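Local coordinates for FAD-binding PCMH-type domain-containing protein (Gibberella zeae, PDB 6YJO) that binds FAD through two covalent links and probably works as an oxygen-dependent oxidoreductase of the berberine-bridge-enzyme-like family, acting on oligosaccharides, at residues T344-S349 / L461-S466; A156-S161 / Q233-P238. All blocks are in the same frame, centred on the assembly; numbering follows the deposited sequence.

Contact 1. Residues T344-S349 / L461-S466; sequences TFYSTS and LDTQLS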
ATOM      1  N   THR A 344      15.909  -5.645  -2.742  1.00 53.08           N
ATOM      2  CA  THR A 344      16.683  -4.453  -2.395  1.00 53.60           C
ATOM      3  C   THR A 344      16.429  -3.406  -3.471  1.00 51.27           C
ATOM      4  O   THR A 344      16.834  -3.581  -4.624  1.00 50.48           O
ATOM      5  CB  THR A 344      18.177  -4.761  -2.249  1.00 54.60           C
ATOM      6  OG1 THR A 344      18.947  -3.798  -2.980  1.00 56.20           O
ATOM      7  CG2 THR A 344      18.506  -6.179  -2.716  1.00 55.28           C
ATOM      8  N   PHE A 345      15.759  -2.319  -3.087  1.00 50.53           N
ATOM      9  CA  PHE A 345      15.155  -1.406  -4.049  1.00 47.99           C
ATOM     10  C   PHE A 345      14.931  -0.051  -3.392  1.00 46.33           C
ATOM     11  O   PHE A 345      15.023   0.098  -2.170  1.00 45.50           O
ATOM     12  CB  PHE A 345      13.825  -1.964  -4.560  1.00 46.96           C
ATOM     13  CG  PHE A 345      12.796  -2.128  -3.477  1.00 47.05           C
ATOM     14  CD1 PHE A 345      12.774  -3.271  -2.694  1.00 47.83           C
ATOM     15  CD2 PHE A 345      11.871  -1.129  -3.221  1.00 46.94           C
ATOM     16  CE1 PHE A 345      11.844  -3.422  -1.688  1.00 47.41           C
ATOM     17  CE2 PHE A 345      10.934  -1.274  -2.211  1.00 47.34           C
ATOM     18  CZ  PHE A 345      10.922  -2.424  -1.443  1.00 47.64           C
ATOM     19  N   TYR A 346      14.618   0.937  -4.232  1.00 45.08           N
ATOM     20  CA  TYR A 346      14.137   2.240  -3.793  1.00 44.36           C
ATOM     21  C   TYR A 346      12.995   2.659  -4.706  1.00 44.80           C
ATOM     22  O   TYR A 346      13.084   2.498  -5.927  1.00 46.04           O
ATOM     23  CB  TYR A 346      15.249   3.294  -3.818  1.00 43.52           C
ATOM     24  CG  TYR A 346      14.738   4.716  -3.772  1.00 42.50           C
ATOM     25  CD1 TYR A 346      14.110   5.212  -2.637  1.00 41.27           C
ATOM     26  CD2 TYR A 346      14.883   5.563  -4.864  1.00 42.63           C
ATOM     27  CE1 TYR A 346      13.640   6.512  -2.590  1.00 41.68           C
ATOM     28  CE2 TYR A 346      14.414   6.866  -4.826  1.00 43.16           C
ATOM     29  CZ  TYR A 346      13.795   7.332  -3.681  1.00 43.15           C
ATOM     30  OH  TYR A 346      13.325   8.624  -3.622  1.00 44.17           O
ATOM     31  N   SER A 347      11.924   3.193  -4.116  1.00 43.62           N
ATOM     32  CA  SER A 347      10.736   3.543  -4.883  1.00 45.25           C
ATOM     33  C   SER A 347      10.169   4.876  -4.416  1.00 46.35           C
ATOM     34  O   SER A 347      10.489   5.379  -3.335  1.00 46.83           O
ATOM     35  CB  SER A 347       9.645   2.465  -4.779  1.00 44.79           C
ATOM     36  OG  SER A 347      10.080   1.239  -5.339  1.00 45.59           O
ATOM     37  N   THR A 348       9.311   5.438  -5.264  1.00 46.73           N
ATOM     38  CA  THR A 348       8.568   6.649  -4.947  1.00 46.22           C
ATOM     39  C   THR A 348       7.284   6.631  -5.765  1.00 47.35           C
ATOM     40  O   THR A 348       7.094   5.778  -6.635  1.00 48.17           O
ATOM     41  CB  THR A 348       9.395   7.909  -5.223  1.00 46.05           C
ATOM     42  OG1 THR A 348       8.654   9.071  -4.827  1.00 46.17           O
ATOM     43  CG2 THR A 348       9.759   8.014  -6.703  1.00 46.32           C
ATOM     44  N   SER A 349       6.400   7.585  -5.478  1.00 49.19           N
ATOM     45  CA  SER A 349       5.058   7.580  -6.042  1.00 50.15           C
ATOM     46  C   SER A 349       4.630   8.997  -6.399  1.00 50.18           C
ATOM     47  O   SER A 349       5.304   9.982  -6.082  1.00 52.06           O
ATOM     48  CB  SER A 349       4.043   6.971  -5.066  1.00 51.19           C
ATOM     49  OG  SER A 349       4.034   7.687  -3.843  1.00 51.46           O
ATOM     50  N   LEU A 461       5.688   4.653   0.026  1.00 39.88           N
ATOM     51  CA  LEU A 461       6.346   5.791   0.656  1.00 41.44           C
ATOM     52  C   LEU A 461       7.716   6.044   0.041  1.00 44.33           C
ATOM     53  O   LEU A 461       8.490   5.115  -0.211  1.00 44.63           O
ATOM     54  CB  LEU A 461       6.480   5.561   2.162  1.00 41.15           C
ATOM     55  CG  LEU A 461       7.231   4.309   2.624  1.00 41.28           C
ATOM     56  CD1 LEU A 461       8.687   4.627   2.931  1.00 41.49           C
ATOM     57  CD2 LEU A 461       6.539   3.706   3.839  1.00 41.93           C
ATOM     58  N   ASP A 462       8.003   7.320  -0.211  1.00 45.41           N
ATOM     59  CA  ASP A 462       9.311   7.753  -0.683  1.00 48.06           C
ATOM     60  C   ASP A 462      10.207   7.938   0.536  1.00 52.10           C
ATOM     61  O   ASP A 462      10.001   8.859   1.333  1.00 51.10           O
ATOM     62  CB  ASP A 462       9.196   9.043  -1.488  1.00 47.80           C
ATOM     63  CG  ASP A 462      10.516   9.466  -2.096  1.00 48.30           C
ATOM     64  OD1 ASP A 462      11.567   9.026  -1.591  1.00 49.28           O
ATOM     65  OD2 ASP A 462      10.501  10.231  -3.084  1.00 49.31           O
ATOM     66  N   THR A 463      11.210   7.071   0.667  1.00 55.34           N
ATOM     67  CA  THR A 463      11.982   7.016   1.901  1.00 58.02           C
ATOM     68  C   THR A 463      12.854   8.252   2.089  1.00 56.65           C
ATOM     69  O   THR A 463      13.175   8.607   3.227  1.00 55.44           O
ATOM     70  CB  THR A 463      12.839   5.753   1.908  1.00 61.18           C
ATOM     71  OG1 THR A 463      13.256   5.466   3.247  1.00 65.41           O
ATOM     72  CG2 THR A 463      14.063   5.927   1.014  1.00 61.01           C
ATOM     73  N   GLN A 464      13.234   8.925   1.004  1.00 57.90           N
ATOM     74  CA  GLN A 464      14.172  10.039   1.079  1.00 60.89           C
ATOM     75  C   GLN A 464      13.510  11.356   1.477  1.00 59.80           C
ATOM     76  O   GLN A 464      14.175  12.397   1.447  1.00 60.34           O
ATOM     77  CB  GLN A 464      14.885  10.217  -0.267  1.00 62.28           C
ATOM     78  CG  GLN A 464      15.634   8.987  -0.754  1.00 62.83           C
ATOM     79  CD  GLN A 464      16.753   8.572   0.182  1.00 64.87           C
ATOM     80  OE1 GLN A 464      16.603   7.639   0.970  1.00 64.26           O
ATOM     81  NE2 GLN A 464      17.885   9.264   0.096  1.00 67.22           N
ATOM     82  N   LEU A 465      12.235  11.337   1.858  1.00 58.35           N
ATOM     83  CA  LEU A 465      11.491  12.564   2.110  1.00 58.61           C
ATOM     84  C   LEU A 465      11.597  13.005   3.564  1.00 58.60           C
ATOM     85  O   LEU A 465      11.605  12.178   4.480  1.00 58.54           O
ATOM     86  CB  LEU A 465      10.020  12.378   1.738  1.00 56.05           C
ATOM     87  CG  LEU A 465       9.726  12.389   0.241  1.00 57.10           C
ATOM     88  CD1 LEU A 465       8.245  12.190  -0.003  1.00 56.01           C
ATOM     89  CD2 LEU A 465      10.202  13.692  -0.387  1.00 59.25           C
ATOM     90  N   SER A 466      11.677  14.320   3.763  1.00 59.82           N
ATOM     91  CA  SER A 466      11.581  14.878   5.104  1.00 60.24           C
ATOM     92  C   SER A 466      10.180  14.649   5.655  1.00 57.97           C
ATOM     93  O   SER A 466       9.196  14.648   4.910  1.00 57.65           O
ATOM     94  CB  SER A 466      11.905  16.375   5.085  1.00 61.36           C
ATOM     95  OG  SER A 466      10.925  17.101   4.359  1.00 60.55           O
TER
HETATM   96  O   HOH W   1      11.209   4.599  -0.911  1.00 24.05           O
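Tyr346 and Thr348, alternate residues of the edge strand 346-352, both reach the carboxylate of Asp462, which opens an Asx turn and a type I beta turn in the loop before helix 467-475. The seven-stranded antiparallel sheet is thereby tied to the berberine-like C-terminal region, a worked example of one buried acid organising a loop against a strand.

The hydrogen bonds come first. Tyr346 OH donates to Asp462 OD1 over 2.7 Å, on the syn side but 33° out of the carboxylate plane. From the opposite face of that plane, on the anti side, Gln464 N gives a hydrogen bond to the same OD1, which closes the Asx turn. Thr348 OG1 donates to Asp462 OD2 at 2.8 Å from well above the plane, its side chain lying alongside that of the aspartate and pointing the same way. With OG1 anti to its own backbone nitrogen (chi1 -177°), Thr348 presents the oxygen rather than the methyl to the acid. Arg442 of helix 431-446 forms a salt bridge with OD2, so both carboxylate oxygens have two partners, which would probably favour the ionised form of the acid.

Apolar contacts flank this polar core. Thr463 CG2 and Gln464 CG each approach Tyr346 CE1 obliquely at 3.7 Å, while the ring of Phe435 meets the tyrosine edge-to-face. A bend at the second torsion of Gln464 follows the CG that touches the ring.

No direct hydrogen bond joins the two backbones; one water bridges the carbonyls of Ser347 and Leu461, donating to Ser347 O at 2.6 Å and to Leu461 O, and accepting from Thr463 N at 2.9 Å.

Contact 2. Residues A156-S161 / Q233-P238; sequences AIPHGS and QTFAAP. With FAD (flavin-adenine dinucleotide), chain C.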
ATOM      1  N   ALA A 156     -14.575 -11.712  -1.042  1.00 58.54           N
ATOM      2  CA  ALA A 156     -13.301 -11.074  -1.320  1.00 53.12           C
ATOM      3  C   ALA A 156     -13.368  -9.625  -0.869  1.00 50.51           C
ATOM      4  O   ALA A 156     -14.450  -9.056  -0.692  1.00 50.13           O
ATOM      5  CB  ALA A 156     -12.954 -11.150  -2.810  1.00 53.40           C
ATOM      6  N   ILE A 157     -12.190  -9.040  -0.675  1.00 48.17           N
ATOM      7  CA  ILE A 157     -12.069  -7.602  -0.468  1.00 46.74           C
ATOM      8  C   ILE A 157     -11.054  -7.068  -1.474  1.00 44.29           C
ATOM      9  O   ILE A 157     -10.196  -7.816  -1.964  1.00 45.63           O
ATOM     10  CB  ILE A 157     -11.650  -7.258   0.981  1.00 47.37           C
ATOM     11  CG1 ILE A 157     -10.371  -8.001   1.374  1.00 49.58           C
ATOM     12  CG2 ILE A 157     -12.766  -7.596   1.958  1.00 48.52           C
ATOM     13  CD1 ILE A 157      -9.965  -7.760   2.821  1.00 49.71           C
ATOM     14  N   PRO A 158     -11.139  -5.782  -1.811  1.00 42.47           N
ATOM     15  CA  PRO A 158     -10.202  -5.221  -2.794  1.00 41.62           C
ATOM     16  C   PRO A 158      -8.840  -4.956  -2.164  1.00 42.77           C
ATOM     17  O   PRO A 158      -8.745  -4.365  -1.088  1.00 43.08           O
ATOM     18  CB  PRO A 158     -10.885  -3.923  -3.230  1.00 41.53           C
ATOM     19  CG  PRO A 158     -11.699  -3.515  -2.037  1.00 41.32           C
ATOM     20  CD  PRO A 158     -12.146  -4.799  -1.376  1.00 41.48           C
ATOM     21  N   HIS A 159      -7.786  -5.407  -2.838  1.00 44.47           N
ATOM     22  CA  HIS A 159      -6.426  -5.243  -2.339  1.00 45.65           C
ATOM     23  C   HIS A 159      -5.458  -5.349  -3.511  1.00 45.21           C
ATOM     24  O   HIS A 159      -5.863  -5.550  -4.660  1.00 44.22           O
ATOM     25  CB  HIS A 159      -6.116  -6.281  -1.260  1.00 46.24           C
ATOM     26  CG  HIS A 159      -6.420  -7.686  -1.675  1.00 49.41           C
ATOM     27  ND1 HIS A 159      -5.795  -8.296  -2.740  1.00 50.61           N
ATOM     28  CD2 HIS A 159      -7.295  -8.594  -1.181  1.00 50.67           C
ATOM     29  CE1 HIS A 159      -6.266  -9.523  -2.879  1.00 52.33           C
ATOM     30  NE2 HIS A 159      -7.176  -9.729  -1.944  1.00 51.83           N
ATOM     31  N   GLY A 160      -4.165  -5.227  -3.203  1.00 45.32           N
ATOM     32  CA  GLY A 160      -3.129  -5.187  -4.211  1.00 44.94           C
ATOM     33  C   GLY A 160      -2.759  -6.556  -4.746  1.00 43.74           C
ATOM     34  O   GLY A 160      -3.299  -7.591  -4.356  1.00 42.21           O
ATOM     35  N   SER A 161      -1.783  -6.548  -5.658  1.00 45.89           N
ATOM     36  CA  SER A 161      -1.429  -7.754  -6.399  1.00 48.31           C
ATOM     37  C   SER A 161      -0.488  -8.666  -5.619  1.00 48.66           C
ATOM     38  O   SER A 161      -0.478  -9.880  -5.854  1.00 47.33           O
ATOM     39  CB  SER A 161      -0.782  -7.372  -7.731  1.00 50.30           C
ATOM     40  OG  SER A 161      -1.466  -6.299  -8.353  1.00 52.53           O
ATOM     41  N   GLN A 233     -16.204  -5.297   5.015  1.00 44.56           N
ATOM     42  CA  GLN A 233     -17.412  -5.779   4.354  1.00 46.25           C
ATOM     43  C   GLN A 233     -16.999  -6.340   2.996  1.00 44.97           C
ATOM     44  O   GLN A 233     -16.574  -5.591   2.110  1.00 43.38           O
ATOM     45  CB  GLN A 233     -18.435  -4.654   4.204  1.00 46.32           C
ATOM     46  CG  GLN A 233     -19.831  -5.119   3.796  1.00 48.00           C
ATOM     47  CD  GLN A 233     -20.500  -5.964   4.868  1.00 49.03           C
ATOM     48  OE1 GLN A 233     -20.362  -5.694   6.064  1.00 47.90           O
ATOM     49  NE2 GLN A 233     -21.223  -6.998   4.445  1.00 51.73           N
ATOM     50  N   THR A 234     -17.118  -7.655   2.839  1.00 45.45           N
ATOM     51  CA  THR A 234     -16.677  -8.317   1.621  1.00 45.08           C
ATOM     52  C   THR A 234     -17.675  -8.101   0.486  1.00 47.17           C
ATOM     53  O   THR A 234     -18.851  -7.785   0.700  1.00 48.43           O
ATOM     54  CB  THR A 234     -16.506  -9.821   1.845  1.00 43.61           C
ATOM     55  OG1 THR A 234     -17.796 -10.433   1.959  1.00 44.58           O
ATOM     56  CG2 THR A 234     -15.707 -10.098   3.111  1.00 43.46           C
ATOM     57  N   PHE A 235     -17.183  -8.277  -0.736  1.00 46.35           N
ATOM     58  CA  PHE A 235     -18.020  -8.374  -1.922  1.00 46.81           C
ATOM     59  C   PHE A 235     -17.909  -9.780  -2.501  1.00 46.90           C
ATOM     60  O   PHE A 235     -16.992 -10.539  -2.174  1.00 44.49           O
ATOM     61  CB  PHE A 235     -17.624  -7.323  -2.970  1.00 46.87           C
ATOM     62  CG  PHE A 235     -16.256  -7.533  -3.563  1.00 48.91           C
ATOM     63  CD1 PHE A 235     -16.082  -8.368  -4.654  1.00 51.11           C
ATOM     64  CD2 PHE A 235     -15.149  -6.887  -3.039  1.00 47.66           C
ATOM     65  CE1 PHE A 235     -14.829  -8.564  -5.206  1.00 50.84           C
ATOM     66  CE2 PHE A 235     -13.893  -7.077  -3.589  1.00 47.56           C
ATOM     67  CZ  PHE A 235     -13.734  -7.917  -4.672  1.00 48.95           C
ATOM     68  N   ALA A 236     -18.864 -10.130  -3.357  1.00 50.51           N
ATOM     69  CA  ALA A 236     -18.905 -11.476  -3.916  1.00 54.71           C
ATOM     70  C   ALA A 236     -17.806 -11.630  -4.961  1.00 55.16           C
ATOM     71  O   ALA A 236     -17.751 -10.863  -5.927  1.00 54.46           O
ATOM     72  CB  ALA A 236     -20.274 -11.756  -4.533  1.00 59.19           C
ATOM     73  N   ALA A 237     -16.932 -12.610  -4.762  1.00 56.09           N
ATOM     74  CA  ALA A 237     -15.861 -12.864  -5.717  1.00 57.23           C
ATOM     75  C   ALA A 237     -16.468 -13.140  -7.088  1.00 60.49           C
ATOM     76  O   ALA A 237     -17.266 -14.081  -7.220  1.00 64.10           O
ATOM     77  CB  ALA A 237     -15.004 -14.047  -5.274  1.00 56.67           C
ATOM     78  N   PRO A 238     -16.132 -12.372  -8.123  1.00 59.94           N
ATOM     79  CA  PRO A 238     -16.748 -12.615  -9.427  1.00 63.53           C
ATOM     80  C   PRO A 238     -16.278 -13.940 -10.002  1.00 66.44           C
ATOM     81  O   PRO A 238     -15.203 -14.447  -9.680  1.00 66.93           O
ATOM     82  CB  PRO A 238     -16.273 -11.433 -10.276  1.00 62.08           C
ATOM     83  CG  PRO A 238     -14.953 -11.075  -9.695  1.00 59.27           C
ATOM     84  CD  PRO A 238     -15.021 -11.408  -8.219  1.00 58.15           C
TER
HETATM   85  PA  FAD C 601       4.854  -3.610   7.344  1.00 43.29           P
HETATM   86  O1A FAD C 601       6.264  -3.179   7.195  1.00 39.29           O
HETATM   87  O2A FAD C 601       4.653  -4.778   8.323  1.00 39.92           O
HETATM   88  O5B FAD C 601       3.935  -2.396   7.748  1.00 37.36           O
HETATM   89  C5B FAD C 601       3.999  -1.139   7.042  1.00 39.79           C
HETATM   90  C4B FAD C 601       3.470  -0.045   7.929  1.00 40.18           C
HETATM   91  O4B FAD C 601       2.283  -0.514   8.614  1.00 40.72           O
HETATM   92  C3B FAD C 601       4.433   0.410   9.022  1.00 39.73           C
HETATM   93  O3B FAD C 601       4.272   1.797   9.295  1.00 38.80           O
HETATM   94  C2B FAD C 601       4.009  -0.457  10.206  1.00 40.13           C
HETATM   95  O2B FAD C 601       4.357   0.130  11.451  1.00 41.63           O
HETATM   96  C1B FAD C 601       2.495  -0.475  10.014  1.00 39.56           C
HETATM   97  N9A FAD C 601       1.828  -1.617  10.633  1.00 39.82           N
HETATM   98  C8A FAD C 601       1.978  -2.946  10.327  1.00 39.23           C
HETATM   99  N7A FAD C 601       1.252  -3.753  11.063  1.00 38.51           N
HETATM  100  C5A FAD C 601       0.575  -2.891  11.919  1.00 39.87           C
HETATM  101  C6A FAD C 601      -0.356  -3.121  12.947  1.00 37.62           C
HETATM  102  N6A FAD C 601      -0.788  -4.331  13.311  1.00 39.13           N
HETATM  103  N1A FAD C 601      -0.835  -2.042  13.604  1.00 37.40           N
HETATM  104  C2A FAD C 601      -0.410  -0.828  13.246  1.00 38.04           C
HETATM  105  N3A FAD C 601       0.462  -0.491  12.294  1.00 39.01           N
HETATM  106  C4A FAD C 601       0.925  -1.580  11.662  1.00 38.83           C
HETATM  107  N1  FAD C 601       0.529  -1.403  -2.399  1.00 47.15           N
HETATM  108  C2  FAD C 601      -0.564  -1.152  -3.179  1.00 49.70           C
HETATM  109  O2  FAD C 601      -1.343  -0.226  -2.923  1.00 50.98           O
HETATM  110  N3  FAD C 601      -0.816  -1.948  -4.285  1.00 50.07           N
HETATM  111  C4  FAD C 601      -0.050  -3.016  -4.708  1.00 49.02           C
HETATM  112  O4  FAD C 601      -0.370  -3.654  -5.708  1.00 49.56           O
HETATM  113  C4X FAD C 601       1.107  -3.273  -3.872  1.00 47.28           C
HETATM  114  N5  FAD C 601       1.888  -4.266  -4.196  1.00 45.69           N
HETATM  115  C5X FAD C 601       2.990  -4.512  -3.392  1.00 42.30           C
HETATM  116  C6  FAD C 601       3.857  -5.544  -3.732  1.00 37.51           C
HETATM  117  C7  FAD C 601       4.960  -5.853  -2.946  1.00 37.26           C
HETATM  118  C7M FAD C 601       5.855  -6.998  -3.342  1.00 34.56           C
HETATM  119  C8  FAD C 601       5.248  -5.059  -1.823  1.00 35.79           C
HETATM  120  C8M FAD C 601       6.438  -5.349  -0.949  1.00 33.94           C
HETATM  121  C9  FAD C 601       4.399  -4.008  -1.491  1.00 39.72           C
HETATM  122  C9A FAD C 601       3.281  -3.728  -2.267  1.00 41.22           C
HETATM  123  N10 FAD C 601       2.402  -2.675  -1.950  1.00 43.02           N
HETATM  124  C10 FAD C 601       1.311  -2.412  -2.736  1.00 45.77           C
HETATM  125  C1' FAD C 601       2.667  -1.796  -0.803  1.00 39.22           C
HETATM  126  C2' FAD C 601       1.945  -2.206   0.471  1.00 36.31           C
HETATM  127  O2' FAD C 601       0.575  -1.814   0.400  1.00 35.55           O
HETATM  128  C3' FAD C 601       2.605  -1.497   1.653  1.00 34.19           C
HETATM  129  O3' FAD C 601       3.995  -1.806   1.632  1.00 31.65           O
HETATM  130  C4' FAD C 601       2.044  -1.884   3.019  1.00 33.37           C
HETATM  131  O4' FAD C 601       1.911  -0.724   3.841  1.00 32.20           O
HETATM  132  C5' FAD C 601       2.934  -2.895   3.703  1.00 33.29           C
HETATM  133  O5' FAD C 601       2.214  -3.499   4.794  1.00 32.73           O
HETATM  134  P   FAD C 601       2.838  -4.686   5.603  1.00 38.79           P
HETATM  135  O1P FAD C 601       2.049  -4.896   6.899  1.00 32.24           O
HETATM  136  O2P FAD C 601       2.984  -5.866   4.715  1.00 31.17           O
HETATM  137  O3P FAD C 601       4.280  -4.072   5.939  1.00 35.27           O
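Phe235 lies against Ala156 in an antiparallel hydrogen-bonded pair, where the strand 226-236 takes up the short strand 155-156 as one further member of the antiparallel sheet of the FAD-binding region. Two backbone bonds fasten the pair: Phe235 N gives its hydrogen to Ala156 O at 2.8 Å, and Ala156 N returns one to Phe235 O at 2.9 Å, the latter more bent at 131°.

From CB, the phenylalanine side chain swings CG between its own nitrogen and carbonyl carbon (chi1 66°), which folds the ring back over the 156-158 backbone. CG and CD2 come next to the Ala156 carbonyl, whose oxygen sits over one face, 3.3 Å from CD2. CE2 reaches the next peptide, 3.5 Å from Pro158 N, which lies at the ring edge, and packs on the proline CD at 3.6 Å. Over the same face as that oxygen, CE1 and CZ meet the methyl of Ala156; its CB is 4.2 Å from the ring centroid, a CH-pi contact. His183 stacks on the ring from elsewhere in the chain. Beside the pair, the CG2 methyls of Ile157 and Thr234 touch, while Thr234 OG1 is hydrogen-bonded to Met132 O and Arg155 NE.

Past Pro158 the chain runs on to the flavin. His159 ND1 donates to Gly160 O, and Ser161 N donates to FAD O4 along a nearly straight bond of 3.2 Å. An N-H directed at the C4 carbonyl would probably help to polarise the isoalloxazine and stabilise negative charge on its reduced form.

How the contacts relate
Both segments of contact 2 precede those of contact 1 in the sequence, and the chain's centre falls between the two contacts; their centres are 28 Å apart and their nearest atoms about 14 Å apart. They share no strand: 155-156 and 226-236 belong to the antiparallel sheet of the FAD-binding region, whereas 346-352 is an outermost strand of the seven-stranded sheet, joined to the loop before helix 467-475. What they have in common is the cofactor. Contact 2 leads straight to the flavin through Ser161, and contact 1 borders the site through Leu461, near Ser103, so that separate parts of the fold converge on one FAD.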